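Long-range contacts in nucleotide-binding protein, universal stress protein UspA family (Lactobacillus plantarum, PDB 3S3T), which binds ATP and, as a member of the universal stress protein family, probably takes part in the cell's response to stress, though its exact role is unknown: residues Q33-D44 against P84-P95; E108-A116 against V134-I145. One frame throughout, in Å; residues are numbered along the deposited sequence.

Contact 1 of 2, residues Q33-D44 against P84-P95; sequences QANLTALYVVDD and PNLKTEISYGIP. With ATP (adenosine-5'-triphosphate), chain I.
Asn85 and Asn35 meet side chain to side chain where strand 35-43 begins and the chain leads into strand 87-93, their amide planes turned 27° apart. Asn85 ND2 gives a nearly straight bond to Asn35 OD1 (2.9 Å), with the acceptor lying in the amide plane of Asn85. A chi1 of 53° sets CG of Asn85 between its own N and carbonyl carbon, and OD1 thereby takes the Leu36 N-H (3.2 Å). Replacing Asn85 by an alanine would probably leave Leu36 N and Asn35 OD1 without these partners. From Thr37-Lys87 to Val42-Tyr92 a parallel ladder follows, its N-H groups alternating between the two strands. On one face Leu86 CD1 lies against Leu36 CG (3.7 Å), Ile90 CD1 abuts Tyr40 CB (3.4 Å), and the Tyr92 ring runs alongside Val42, CD2 to CB at 3.5 Å; helix 53-78 packs on Ala38, Tyr40 and Tyr92. On the other face Val41 CG1 touches Gly93 O, and Pro95 crosses Asp43 at about a right angle. On the edge of strand 35-43 turned away from 87-93, Val41 N donates to ATP N1 (3.0 Å) and Val41 O accepts from ATP N6 (2.8 Å), while Pro95 CG and CB lie over the adenine face at its amino end. Reading of the adenine edge by strand backbone is consistent with the nucleotide-binding alpha/beta fold of the universal stress proteins.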
loop_
_atom_site.group_PDB
_atom_site.type_symbol
_atom_site.label_atom_id
_atom_site.label_comp_id
_atom_site.label_asym_id
_atom_site.label_seq_id
_atom_site.Cartn_x
_atom_site.Cartn_y
_atom_site.Cartn_z
ATOM N N GLN A 33 -8.011 0.506 -31.931
ATOM C CA GLN A 33 -7.803 -0.631 -32.807
ATOM C C GLN A 33 -6.580 -1.432 -32.367
ATOM O O GLN A 33 -5.693 -1.745 -33.165
ATOM C CB GLN A 33 -7.722 -0.182 -34.264
ATOM C CG GLN A 33 -9.076 0.315 -34.777
ATOM C CD GLN A 33 -10.045 -0.808 -35.020
ATOM O OE1 GLN A 33 -9.945 -1.519 -36.003
ATOM N NE2 GLN A 33 -10.992 -0.974 -34.136
ATOM N N ALA A 34 -6.571 -1.758 -31.084
ATOM C CA ALA A 34 -5.444 -2.418 -30.441
ATOM C C ALA A 34 -5.653 -3.910 -30.366
ATOM O O ALA A 34 -6.771 -4.395 -30.370
ATOM C CB ALA A 34 -5.202 -1.827 -29.063
ATOM N N ASN A 35 -4.563 -4.657 -30.285
ATOM C CA ASN A 35 -4.688 -6.065 -29.977
ATOM C C ASN A 35 -5.138 -6.164 -28.522
ATOM O O ASN A 35 -4.788 -5.296 -27.687
ATOM C CB ASN A 35 -3.375 -6.819 -30.217
ATOM C CG ASN A 35 -2.883 -6.712 -31.654
ATOM O OD1 ASN A 35 -3.646 -6.841 -32.612
ATOM N ND2 ASN A 35 -1.591 -6.457 -31.803
ATOM N N LEU A 36 -5.952 -7.176 -28.221
ATOM C CA LEU A 36 -6.466 -7.395 -26.882
ATOM C C LEU A 36 -6.171 -8.818 -26.438
ATOM O O LEU A 36 -6.356 -9.746 -27.212
ATOM C CB LEU A 36 -7.978 -7.097 -26.820
ATOM C CG LEU A 36 -8.683 -7.183 -25.460
ATOM C CD1 LEU A 36 -8.023 -6.280 -24.446
ATOM C CD2 LEU A 36 -10.179 -6.856 -25.621
ATOM N N THR A 37 -5.655 -8.970 -25.200
ATOM C CA THR A 37 -5.461 -10.287 -24.598
ATOM C C THR A 37 -6.172 -10.331 -23.229
ATOM O O THR A 37 -5.913 -9.465 -22.401
ATOM C CB THR A 37 -3.971 -10.561 -24.358
ATOM O OG1 THR A 37 -3.312 -10.617 -25.632
ATOM C CG2 THR A 37 -3.752 -11.916 -23.603
ATOM N N ALA A 38 -7.074 -11.300 -23.035
ATOM C CA ALA A 38 -7.640 -11.628 -21.699
ATOM C C ALA A 38 -6.861 -12.769 -21.068
ATOM O O ALA A 38 -6.572 -13.793 -21.726
ATOM C CB ALA A 38 -9.102 -11.957 -21.786
ATOM N N LEU A 39 -6.464 -12.574 -19.808
ATOM C CA LEU A 39 -5.611 -13.533 -19.101
ATOM C C LEU A 39 -6.271 -13.932 -17.785
ATOM O O LEU A 39 -6.498 -13.076 -16.948
ATOM C CB LEU A 39 -4.247 -12.925 -18.805
ATOM C CG LEU A 39 -3.301 -13.651 -17.824
ATOM C CD1 LEU A 39 -2.854 -15.097 -18.349
ATOM C CD2 LEU A 39 -2.117 -12.796 -17.575
ATOM N N TYR A 40 -6.599 -15.210 -17.624
ATOM C CA TYR A 40 -7.020 -15.746 -16.312
ATOM C C TYR A 40 -5.891 -16.548 -15.696
ATOM O O TYR A 40 -5.375 -17.491 -16.316
ATOM C CB TYR A 40 -8.245 -16.650 -16.497
ATOM C CG TYR A 40 -8.879 -17.154 -15.209
ATOM C CD1 TYR A 40 -8.285 -18.161 -14.447
ATOM C CD2 TYR A 40 -10.097 -16.630 -14.759
ATOM C CE1 TYR A 40 -8.865 -18.589 -13.253
ATOM C CE2 TYR A 40 -10.709 -17.102 -13.582
ATOM C CZ TYR A 40 -10.102 -18.042 -12.846
ATOM O OH TYR A 40 -10.736 -18.454 -11.709
ATOM N N VAL A 41 -5.503 -16.209 -14.472
ATOM C CA VAL A 41 -4.491 -16.988 -13.778
ATOM C C VAL A 41 -5.085 -17.931 -12.741
ATOM O O VAL A 41 -5.740 -17.500 -11.791
ATOM C CB VAL A 41 -3.418 -16.102 -13.121
ATOM C CG1 VAL A 41 -2.223 -16.999 -12.625
ATOM C CG2 VAL A 41 -2.888 -15.079 -14.116
ATOM N N VAL A 42 -4.831 -19.232 -12.928
ATOM C CA VAL A 42 -5.238 -20.258 -11.962
ATOM C C VAL A 42 -4.204 -20.278 -10.823
ATOM O O VAL A 42 -3.037 -20.673 -11.013
ATOM C CB VAL A 42 -5.311 -21.660 -12.613
ATOM C CG1 VAL A 42 -5.714 -22.699 -11.600
ATOM C CG2 VAL A 42 -6.226 -21.695 -13.819
ATOM N N ASP A 43 -4.620 -19.887 -9.627
ATOM C CA ASP A 43 -3.675 -19.797 -8.516
ATOM C C ASP A 43 -3.321 -21.199 -8.057
ATOM O O ASP A 43 -4.164 -21.904 -7.512
ATOM C CB ASP A 43 -4.284 -19.013 -7.355
ATOM C CG ASP A 43 -3.276 -18.709 -6.258
ATOM O OD1 ASP A 43 -2.265 -19.410 -6.091
ATOM O OD2 ASP A 43 -3.517 -17.724 -5.564
ATOM N N ASP A 44 -2.069 -21.572 -8.244
ATOM C CA ASP A 44 -1.583 -22.890 -7.922
ATOM C C ASP A 44 -0.709 -22.921 -6.660
ATOM O O ASP A 44 0.045 -23.862 -6.479
ATOM C CB ASP A 44 -0.822 -23.487 -9.122
ATOM C CG ASP A 44 0.468 -22.764 -9.450
ATOM O OD1 ASP A 44 0.847 -21.780 -8.768
ATOM O OD2 ASP A 44 1.127 -23.223 -10.415
ATOM N N PRO A 84 -10.360 -5.332 -33.006
ATOM C CA PRO A 84 -9.712 -6.166 -34.017
ATOM C C PRO A 84 -9.605 -7.638 -33.671
ATOM O O PRO A 84 -9.693 -8.461 -34.569
ATOM C CB PRO A 84 -8.306 -5.577 -34.137
ATOM C CG PRO A 84 -8.275 -4.378 -33.331
ATOM C CD PRO A 84 -9.551 -4.165 -32.632
ATOM N N ASN A 85 -9.399 -7.980 -32.395
ATOM C CA ASN A 85 -9.240 -9.393 -32.042
ATOM C C ASN A 85 -9.324 -9.667 -30.542
ATOM O O ASN A 85 -9.431 -8.762 -29.745
ATOM C CB ASN A 85 -7.879 -9.910 -32.566
ATOM C CG ASN A 85 -6.726 -9.044 -32.120
ATOM O OD1 ASN A 85 -6.487 -8.847 -30.901
ATOM N ND2 ASN A 85 -6.040 -8.453 -33.090
ATOM N N LEU A 86 -9.237 -10.941 -30.180
ATOM C CA LEU A 86 -9.076 -11.320 -28.788
ATOM C C LEU A 86 -8.254 -12.598 -28.773
ATOM O O LEU A 86 -8.606 -13.591 -29.438
ATOM C CB LEU A 86 -10.422 -11.550 -28.088
ATOM C CG LEU A 86 -10.309 -11.920 -26.606
ATOM C CD1 LEU A 86 -9.906 -10.678 -25.790
ATOM C CD2 LEU A 86 -11.611 -12.570 -26.093
ATOM N N LYS A 87 -7.133 -12.506 -28.066
ATOM C CA LYS A 87 -6.387 -13.661 -27.624
ATOM C C LYS A 87 -6.837 -13.942 -26.173
ATOM O O LYS A 87 -7.025 -13.020 -25.394
ATOM C CB LYS A 87 -4.886 -13.368 -27.681
ATOM C CG LYS A 87 -3.964 -14.517 -27.242
ATOM C CD LYS A 87 -2.535 -14.041 -26.971
ATOM C CE LYS A 87 -1.523 -15.156 -27.262
ATOM N NZ LYS A 87 -0.183 -14.888 -26.690
ATOM N N THR A 88 -7.034 -15.208 -25.842
ATOM C CA THR A 88 -7.374 -15.624 -24.492
ATOM C C THR A 88 -6.281 -16.552 -23.968
ATOM O O THR A 88 -5.738 -17.402 -24.714
ATOM C CB THR A 88 -8.720 -16.313 -24.449
ATOM O OG1 THR A 88 -8.700 -17.515 -25.250
ATOM C CG2 THR A 88 -9.823 -15.346 -24.933
ATOM N N GLU A 89 -5.958 -16.406 -22.695
ATOM C CA GLU A 89 -4.903 -17.178 -22.102
ATOM C C GLU A 89 -5.292 -17.580 -20.691
ATOM O O GLU A 89 -5.765 -16.741 -19.901
ATOM C CB GLU A 89 -3.655 -16.310 -22.026
ATOM C CG GLU A 89 -2.411 -17.067 -21.593
ATOM C CD GLU A 89 -1.423 -17.297 -22.706
ATOM O OE1 GLU A 89 -1.285 -16.425 -23.611
ATOM O OE2 GLU A 89 -0.723 -18.332 -22.630
ATOM N N ILE A 90 -5.085 -18.855 -20.375
ATOM C CA ILE A 90 -5.241 -19.352 -19.040
ATOM C C ILE A 90 -3.861 -19.829 -18.595
ATOM O O ILE A 90 -3.233 -20.692 -19.245
ATOM C CB ILE A 90 -6.272 -20.512 -18.983
ATOM C CG1 ILE A 90 -7.609 -20.113 -19.622
ATOM C CG2 ILE A 90 -6.439 -21.024 -17.564
ATOM C CD1 ILE A 90 -8.246 -18.912 -19.064
ATOM N N SER A 91 -3.360 -19.231 -17.519
ATOM C CA SER A 91 -2.061 -19.606 -16.978
ATOM C C SER A 91 -2.179 -20.041 -15.535
ATOM O O SER A 91 -3.193 -19.771 -14.877
ATOM C CB SER A 91 -1.089 -18.412 -17.074
ATOM O OG SER A 91 -0.774 -18.129 -18.434
ATOM N N TYR A 92 -1.130 -20.712 -15.067
ATOM C CA TYR A 92 -1.040 -21.270 -13.717
ATOM C C TYR A 92 0.130 -20.598 -12.984
ATOM O O TYR A 92 1.257 -20.532 -13.487
ATOM C CB TYR A 92 -0.878 -22.796 -13.769
ATOM C CG TYR A 92 -1.956 -23.456 -14.616
ATOM C CD1 TYR A 92 -1.841 -23.513 -16.014
ATOM C CD2 TYR A 92 -3.079 -24.014 -14.031
ATOM C CE1 TYR A 92 -2.843 -24.103 -16.808
ATOM C CE2 TYR A 92 -4.089 -24.609 -14.799
ATOM C CZ TYR A 92 -3.976 -24.653 -16.182
ATOM O OH TYR A 92 -4.985 -25.251 -16.938
ATOM N N GLY A 93 -0.154 -20.020 -11.817
ATOM C CA GLY A 93 0.913 -19.389 -11.017
ATOM C C GLY A 93 0.257 -18.536 -9.965
ATOM O O GLY A 93 -0.960 -18.654 -9.722
ATOM N N ILE A 94 1.069 -17.685 -9.345
ATOM C CA ILE A 94 0.596 -16.736 -8.362
ATOM C C ILE A 94 0.080 -15.576 -9.193
ATOM O O ILE A 94 0.829 -15.019 -9.974
ATOM C CB ILE A 94 1.777 -16.332 -7.418
ATOM C CG1 ILE A 94 2.302 -17.581 -6.694
ATOM C CG2 ILE A 94 1.346 -15.276 -6.455
ATOM C CD1 ILE A 94 3.396 -17.372 -5.688
ATOM N N PRO A 95 -1.205 -15.193 -9.043
ATOM C CA PRO A 95 -1.788 -14.275 -10.014
ATOM C C PRO A 95 -1.068 -12.942 -10.270
ATOM O O PRO A 95 -0.795 -12.604 -11.425
ATOM C CB PRO A 95 -3.175 -14.065 -9.456
ATOM C CG PRO A 95 -3.531 -15.456 -8.989
ATOM C CD PRO A 95 -2.264 -15.900 -8.286
HETATM P PG ATP I . -7.659 -9.585 -2.487
HETATM O O1G ATP I . -7.240 -10.731 -3.378
HETATM O O2G ATP I . -8.282 -10.057 -1.208
HETATM O O3G ATP I . -6.588 -8.548 -2.180
HETATM P PB ATP I . -9.872 -9.143 -4.362
HETATM O O1B ATP I . -11.206 -8.525 -4.052
HETATM O O2B ATP I . -9.826 -10.593 -4.700
HETATM O O3B ATP I . -8.895 -8.785 -3.150
HETATM P PA ATP I . -8.041 -8.546 -6.539
HETATM O O1A ATP I . -7.540 -9.953 -6.441
HETATM O O2A ATP I . -7.017 -7.498 -6.388
HETATM O O3A ATP I . -9.241 -8.233 -5.546
HETATM O "O5'" ATP I . -8.738 -8.434 -8.021
HETATM C "C5'" ATP I . -8.737 -7.176 -8.691
HETATM C "C4'" ATP I . -8.621 -7.386 -10.204
HETATM O "O4'" ATP I . -7.407 -8.105 -10.384
HETATM C "C3'" ATP I . -9.706 -8.270 -10.797
HETATM O "O3'" ATP I . -10.890 -7.555 -11.111
HETATM C "C2'" ATP I . -8.949 -8.830 -11.976
HETATM O "O2'" ATP I . -8.953 -7.828 -12.984
HETATM C "C1'" ATP I . -7.535 -9.034 -11.448
HETATM N N9 ATP I . -7.316 -10.402 -10.984
HETATM C C8 ATP I . -7.478 -10.886 -9.714
HETATM N N7 ATP I . -7.211 -12.211 -9.666
HETATM C C5 ATP I . -6.877 -12.565 -10.912
HETATM C C6 ATP I . -6.508 -13.820 -11.557
HETATM N N6 ATP I . -6.440 -14.936 -10.803
HETATM N N1 ATP I . -6.228 -13.807 -12.908
HETATM C C2 ATP I . -6.314 -12.662 -13.604
HETATM N N3 ATP I . -6.689 -11.479 -13.098
HETATM C C4 ATP I . -6.961 -11.391 -11.777
HETATM O O HOH W 1 -8.961 -6.045 -30.242
HETATM O O HOH W 2 -4.737 -10.311 -29.774
#

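Contact 2 of 2, residues E108-A116 against V134-I145; sequences EIDLIVLGA and VVDHAPCNVIVI. With ATP (adenosine-5'-triphosphate), chain I.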
loop_
_atom_site.group_PDB
_atom_site.type_symbol
_atom_site.label_atom_id
_atom_site.label_comp_id
_atom_site.label_asym_id
_atom_site.label_seq_id
_atom_site.Cartn_x
_atom_site.Cartn_y
_atom_site.Cartn_z
ATOM N N GLU A 108 5.585 -5.440 -25.713
ATOM C CA GLU A 108 4.709 -4.680 -26.603
ATOM C C GLU A 108 3.450 -4.180 -25.896
ATOM O O GLU A 108 2.796 -3.215 -26.346
ATOM C CB GLU A 108 4.367 -5.463 -27.888
ATOM C CG GLU A 108 3.465 -6.690 -27.771
ATOM C CD GLU A 108 4.202 -7.969 -27.376
ATOM O OE1 GLU A 108 5.371 -7.872 -26.947
ATOM O OE2 GLU A 108 3.582 -9.061 -27.439
ATOM N N ILE A 109 3.093 -4.859 -24.794
ATOM C CA ILE A 109 1.906 -4.544 -24.049
ATOM C C ILE A 109 2.062 -3.143 -23.482
ATOM O O ILE A 109 3.066 -2.846 -22.802
ATOM C CB ILE A 109 1.614 -5.622 -22.966
ATOM C CG1 ILE A 109 1.016 -6.871 -23.627
ATOM C CG2 ILE A 109 0.675 -5.104 -21.893
ATOM C CD1 ILE A 109 0.971 -8.027 -22.671
ATOM N N ASP A 110 1.084 -2.278 -23.780
ATOM C CA ASP A 110 1.140 -0.860 -23.347
ATOM C C ASP A 110 -0.015 -0.365 -22.538
ATOM O O ASP A 110 -0.056 0.826 -22.182
ATOM C CB ASP A 110 1.431 0.117 -24.528
ATOM C CG ASP A 110 0.648 -0.222 -25.809
ATOM O OD1 ASP A 110 -0.386 -0.901 -25.739
ATOM O OD2 ASP A 110 1.064 0.222 -26.904
ATOM N N LEU A 111 -0.892 -1.289 -22.131
ATOM C CA LEU A 111 -1.918 -1.033 -21.137
ATOM C C LEU A 111 -2.320 -2.316 -20.460
ATOM O O LEU A 111 -2.544 -3.338 -21.116
ATOM C CB LEU A 111 -3.182 -0.467 -21.792
ATOM C CG LEU A 111 -4.322 0.010 -20.899
ATOM C CD1 LEU A 111 -3.862 1.119 -19.908
ATOM C CD2 LEU A 111 -5.494 0.525 -21.804
ATOM N N ILE A 112 -2.511 -2.246 -19.144
ATOM C CA ILE A 112 -3.160 -3.330 -18.425
ATOM C C ILE A 112 -4.452 -2.760 -17.852
ATOM O O ILE A 112 -4.440 -1.654 -17.266
ATOM C CB ILE A 112 -2.271 -3.861 -17.286
ATOM C CG1 ILE A 112 -0.901 -4.363 -17.795
ATOM C CG2 ILE A 112 -3.017 -5.009 -16.535
ATOM C CD1 ILE A 112 0.068 -4.882 -16.654
ATOM N N VAL A 113 -5.570 -3.475 -18.069
ATOM C CA VAL A 113 -6.873 -3.073 -17.586
ATOM C C VAL A 113 -7.270 -4.023 -16.441
ATOM O O VAL A 113 -7.239 -5.218 -16.595
ATOM C CB VAL A 113 -7.924 -3.091 -18.733
ATOM C CG1 VAL A 113 -9.299 -2.711 -18.215
ATOM C CG2 VAL A 113 -7.483 -2.151 -19.914
ATOM N N LEU A 114 -7.639 -3.477 -15.302
ATOM C CA LEU A 114 -7.952 -4.282 -14.085
ATOM C C LEU A 114 -9.237 -3.840 -13.450
ATOM O O LEU A 114 -9.564 -2.643 -13.424
ATOM C CB LEU A 114 -6.826 -4.109 -13.023
ATOM C CG LEU A 114 -5.451 -4.695 -13.354
ATOM C CD1 LEU A 114 -4.368 -4.041 -12.494
ATOM C CD2 LEU A 114 -5.392 -6.243 -13.237
ATOM N N GLY A 115 -9.960 -4.775 -12.842
ATOM C CA GLY A 115 -11.037 -4.389 -11.948
ATOM C C GLY A 115 -10.440 -3.854 -10.672
ATOM O O GLY A 115 -9.370 -4.277 -10.239
ATOM N N ALA A 116 -11.124 -2.947 -10.009
ATOM C CA ALA A 116 -10.628 -2.486 -8.711
ATOM C C ALA A 116 -10.556 -3.621 -7.650
ATOM O O ALA A 116 -9.584 -3.704 -6.894
ATOM C CB ALA A 116 -11.488 -1.364 -8.210
ATOM N N VAL A 134 -0.097 -4.928 -9.236
ATOM C CA VAL A 134 0.058 -4.656 -10.653
ATOM C C VAL A 134 0.228 -3.156 -10.940
ATOM O O VAL A 134 1.120 -2.760 -11.695
ATOM C CB VAL A 134 -1.018 -5.370 -11.502
ATOM C CG1 VAL A 134 -0.771 -5.174 -13.040
ATOM C CG2 VAL A 134 -0.966 -6.870 -11.232
ATOM N N VAL A 135 -0.565 -2.289 -10.318
ATOM C CA VAL A 135 -0.324 -0.877 -10.529
ATOM C C VAL A 135 1.147 -0.498 -10.219
ATOM O O VAL A 135 1.786 0.288 -10.952
ATOM C CB VAL A 135 -1.331 0.003 -9.675
ATOM C CG1 VAL A 135 -0.866 1.465 -9.605
ATOM C CG2 VAL A 135 -2.794 -0.069 -10.254
ATOM N N ASP A 136 1.668 -1.055 -9.134
ATOM C CA ASP A 136 3.007 -0.800 -8.670
ATOM C C ASP A 136 4.061 -1.338 -9.640
ATOM O O ASP A 136 5.004 -0.629 -10.034
ATOM C CB ASP A 136 3.131 -1.500 -7.321
ATOM C CG ASP A 136 4.347 -1.085 -6.541
ATOM O OD1 ASP A 136 5.251 -0.470 -7.119
ATOM O OD2 ASP A 136 4.353 -1.372 -5.326
ATOM N N HIS A 137 3.865 -2.582 -10.058
ATOM C CA HIS A 137 4.938 -3.304 -10.688
ATOM C C HIS A 137 4.877 -3.368 -12.214
ATOM O O HIS A 137 5.823 -3.888 -12.862
ATOM C CB HIS A 137 4.990 -4.701 -10.136
ATOM C CG HIS A 137 5.530 -4.784 -8.741
ATOM N ND1 HIS A 137 4.723 -4.724 -7.625
ATOM C CD2 HIS A 137 6.790 -4.978 -8.281
ATOM C CE1 HIS A 137 5.476 -4.817 -6.537
ATOM N NE2 HIS A 137 6.726 -4.995 -6.905
ATOM N N ALA A 138 3.817 -2.852 -12.824
ATOM C CA ALA A 138 3.727 -2.978 -14.282
ATOM C C ALA A 138 4.684 -2.017 -14.974
ATOM O O ALA A 138 4.888 -0.907 -14.513
ATOM C CB ALA A 138 2.300 -2.727 -14.809
ATOM N N PRO A 139 5.225 -2.429 -16.116
ATOM C CA PRO A 139 6.103 -1.573 -16.917
ATOM C C PRO A 139 5.333 -0.579 -17.828
ATOM O O PRO A 139 5.958 0.192 -18.541
ATOM C CB PRO A 139 6.881 -2.586 -17.766
ATOM C CG PRO A 139 5.885 -3.668 -18.008
ATOM C CD PRO A 139 5.098 -3.774 -16.699
ATOM N N CYS A 140 4.012 -0.509 -17.743
ATOM C CA CYS A 140 3.242 0.298 -18.662
ATOM C C CYS A 140 2.109 0.939 -17.899
ATOM O O CYS A 140 1.932 0.721 -16.676
ATOM C CB CYS A 140 2.658 -0.582 -19.756
ATOM S SG CYS A 140 1.655 -1.976 -19.131
ATOM N N ASN A 141 1.297 1.672 -18.638
ATOM C CA ASN A 141 0.112 2.314 -18.055
ATOM C C ASN A 141 -0.852 1.244 -17.505
ATOM O O ASN A 141 -0.931 0.131 -18.052
ATOM C CB ASN A 141 -0.643 3.100 -19.133
ATOM C CG ASN A 141 0.077 4.344 -19.612
ATOM O OD1 ASN A 141 1.121 4.736 -19.090
ATOM N ND2 ASN A 141 -0.526 5.008 -20.602
ATOM N N VAL A 142 -1.542 1.558 -16.415
ATOM C CA VAL A 142 -2.514 0.676 -15.808
ATOM C C VAL A 142 -3.790 1.475 -15.446
ATOM O O VAL A 142 -3.705 2.536 -14.846
ATOM C CB VAL A 142 -1.973 0.010 -14.563
ATOM C CG1 VAL A 142 -3.064 -0.877 -13.940
ATOM C CG2 VAL A 142 -0.582 -0.784 -14.855
ATOM N N ILE A 143 -4.927 0.988 -15.907
ATOM C CA ILE A 143 -6.205 1.607 -15.587
ATOM C C ILE A 143 -6.982 0.635 -14.715
ATOM O O ILE A 143 -7.073 -0.577 -14.958
ATOM C CB ILE A 143 -7.027 2.038 -16.832
ATOM C CG1 ILE A 143 -8.361 2.676 -16.456
ATOM C CG2 ILE A 143 -7.348 0.858 -17.771
ATOM C CD1 ILE A 143 -9.071 3.290 -17.654
ATOM N N VAL A 144 -7.612 1.222 -13.729
ATOM C CA VAL A 144 -8.418 0.507 -12.755
ATOM C C VAL A 144 -9.882 0.864 -12.982
ATOM O O VAL A 144 -10.280 2.067 -12.944
ATOM C CB VAL A 144 -7.999 0.894 -11.342
ATOM C CG1 VAL A 144 -8.947 0.269 -10.266
ATOM C CG2 VAL A 144 -6.505 0.504 -11.042
ATOM N N ILE A 145 -10.680 -0.183 -13.188
ATOM C CA ILE A 145 -12.091 -0.039 -13.534
ATOM C C ILE A 145 -13.001 -0.328 -12.317
ATOM O O ILE A 145 -12.924 -1.405 -11.701
ATOM C CB ILE A 145 -12.490 -1.011 -14.643
ATOM C CG1 ILE A 145 -11.518 -0.899 -15.848
ATOM C CG2 ILE A 145 -13.961 -0.747 -15.079
ATOM C CD1 ILE A 145 -11.476 0.498 -16.464
HETATM P PG ATP I . -7.659 -9.585 -2.487
HETATM O O1G ATP I . -7.240 -10.731 -3.378
HETATM O O2G ATP I . -8.282 -10.057 -1.208
HETATM O O3G ATP I . -6.588 -8.548 -2.180
HETATM P PB ATP I . -9.872 -9.143 -4.362
HETATM O O1B ATP I . -11.206 -8.525 -4.052
HETATM O O2B ATP I . -9.826 -10.593 -4.700
HETATM O O3B ATP I . -8.895 -8.785 -3.150
HETATM P PA ATP I . -8.041 -8.546 -6.539
HETATM O O1A ATP I . -7.540 -9.953 -6.441
HETATM O O2A ATP I . -7.017 -7.498 -6.388
HETATM O O3A ATP I . -9.241 -8.233 -5.546
HETATM O "O5'" ATP I . -8.738 -8.434 -8.021
HETATM C "C5'" ATP I . -8.737 -7.176 -8.691
HETATM C "C4'" ATP I . -8.621 -7.386 -10.204
HETATM O "O4'" ATP I . -7.407 -8.105 -10.384
HETATM C "C3'" ATP I . -9.706 -8.270 -10.797
HETATM O "O3'" ATP I . -10.890 -7.555 -11.111
HETATM C "C2'" ATP I . -8.949 -8.830 -11.976
HETATM O "O2'" ATP I . -8.953 -7.828 -12.984
HETATM C "C1'" ATP I . -7.535 -9.034 -11.448
HETATM N N9 ATP I . -7.316 -10.402 -10.984
HETATM C C8 ATP I . -7.478 -10.886 -9.714
HETATM N N7 ATP I . -7.211 -12.211 -9.666
HETATM C C5 ATP I . -6.877 -12.565 -10.912
HETATM C C6 ATP I . -6.508 -13.820 -11.557
HETATM N N6 ATP I . -6.440 -14.936 -10.803
HETATM N N1 ATP I . -6.228 -13.807 -12.908
HETATM C C2 ATP I . -6.314 -12.662 -13.604
HETATM N N3 ATP I . -6.689 -11.479 -13.098
HETATM C C4 ATP I . -6.961 -11.391 -11.777
HETATM O O HOH W 3 1.918 2.453 -21.458
#
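With chi1 of -58°, Ile112 holds CG1 opposite its carbonyl carbon and runs out extended to CD1, which reaches both Val134 CG1 in the last turn of helix 129-137 and Ala138 CB (3.6 Å) just after it. Cys140, with SG placed between its own N and carbonyl carbon (chi1 55°), brings the sulfur against Ile112 CG1 at 3.7 Å. Leu114 lies two residues further along the same face, and its CD1 touches both Val134 CB and Val142 CG1, each at 3.7 Å, crossing both side chains at a slant; its other methyl, CD2, approaches the ribose of ATP. Strand 111-115, helix 129-137 and strand 141-145 thus form a beta-alpha-beta unit: the strands run parallel, 24° apart, and the helix returns the chain over the face that carries Ile112 and Leu114. Five backbone bonds join the strands, from Ile112 N on Asn141 O to Ala116 N on Ile145 O, the shortest being Ile145 N to Leu114 O (2.7 Å). On the reverse face Val113 and Ile143 lie side by side, CG2 to CG2 at 3.7 Å, while Val113 CG1 touches Ile145 CG1 obliquely; helix 16-32 packs on Val113 and Ile145. Where the strands begin, a water takes the Asn141 N-H and donates to Asp110 O, bridging the two backbones. At the opposite end Gly115 N donates to ATP O2' (3.2 Å), and a CB on this glycine would clash with ATP O3'. Val142, Ile143 and Val144 pair antiparallel with a strand of the third subunit, continuing the sheet across the interface.

Contacts 1 and 2 tie together neighbouring strands in separate halves of one parallel sheet, with strand 7-11 between them; their centres are 13 Å apart and they do not touch. Contact 1 is partly buried: strand 87-93 is outermost within the chain, and the side-chain amides of Asn35 and Asn85 meet at the start of the pair. Contact 2 is buried and its side chains are largely aliphatic; its outer strand, 141-145, is continued edge to edge by a strand of the third subunit. The buried area is larger in contact 1, 1103 against 688 Å². Both reach the same ATP through strand backbone, yet at different parts of it: 33-44 pairs with the adenine, whereas 108-116 meets the ribose.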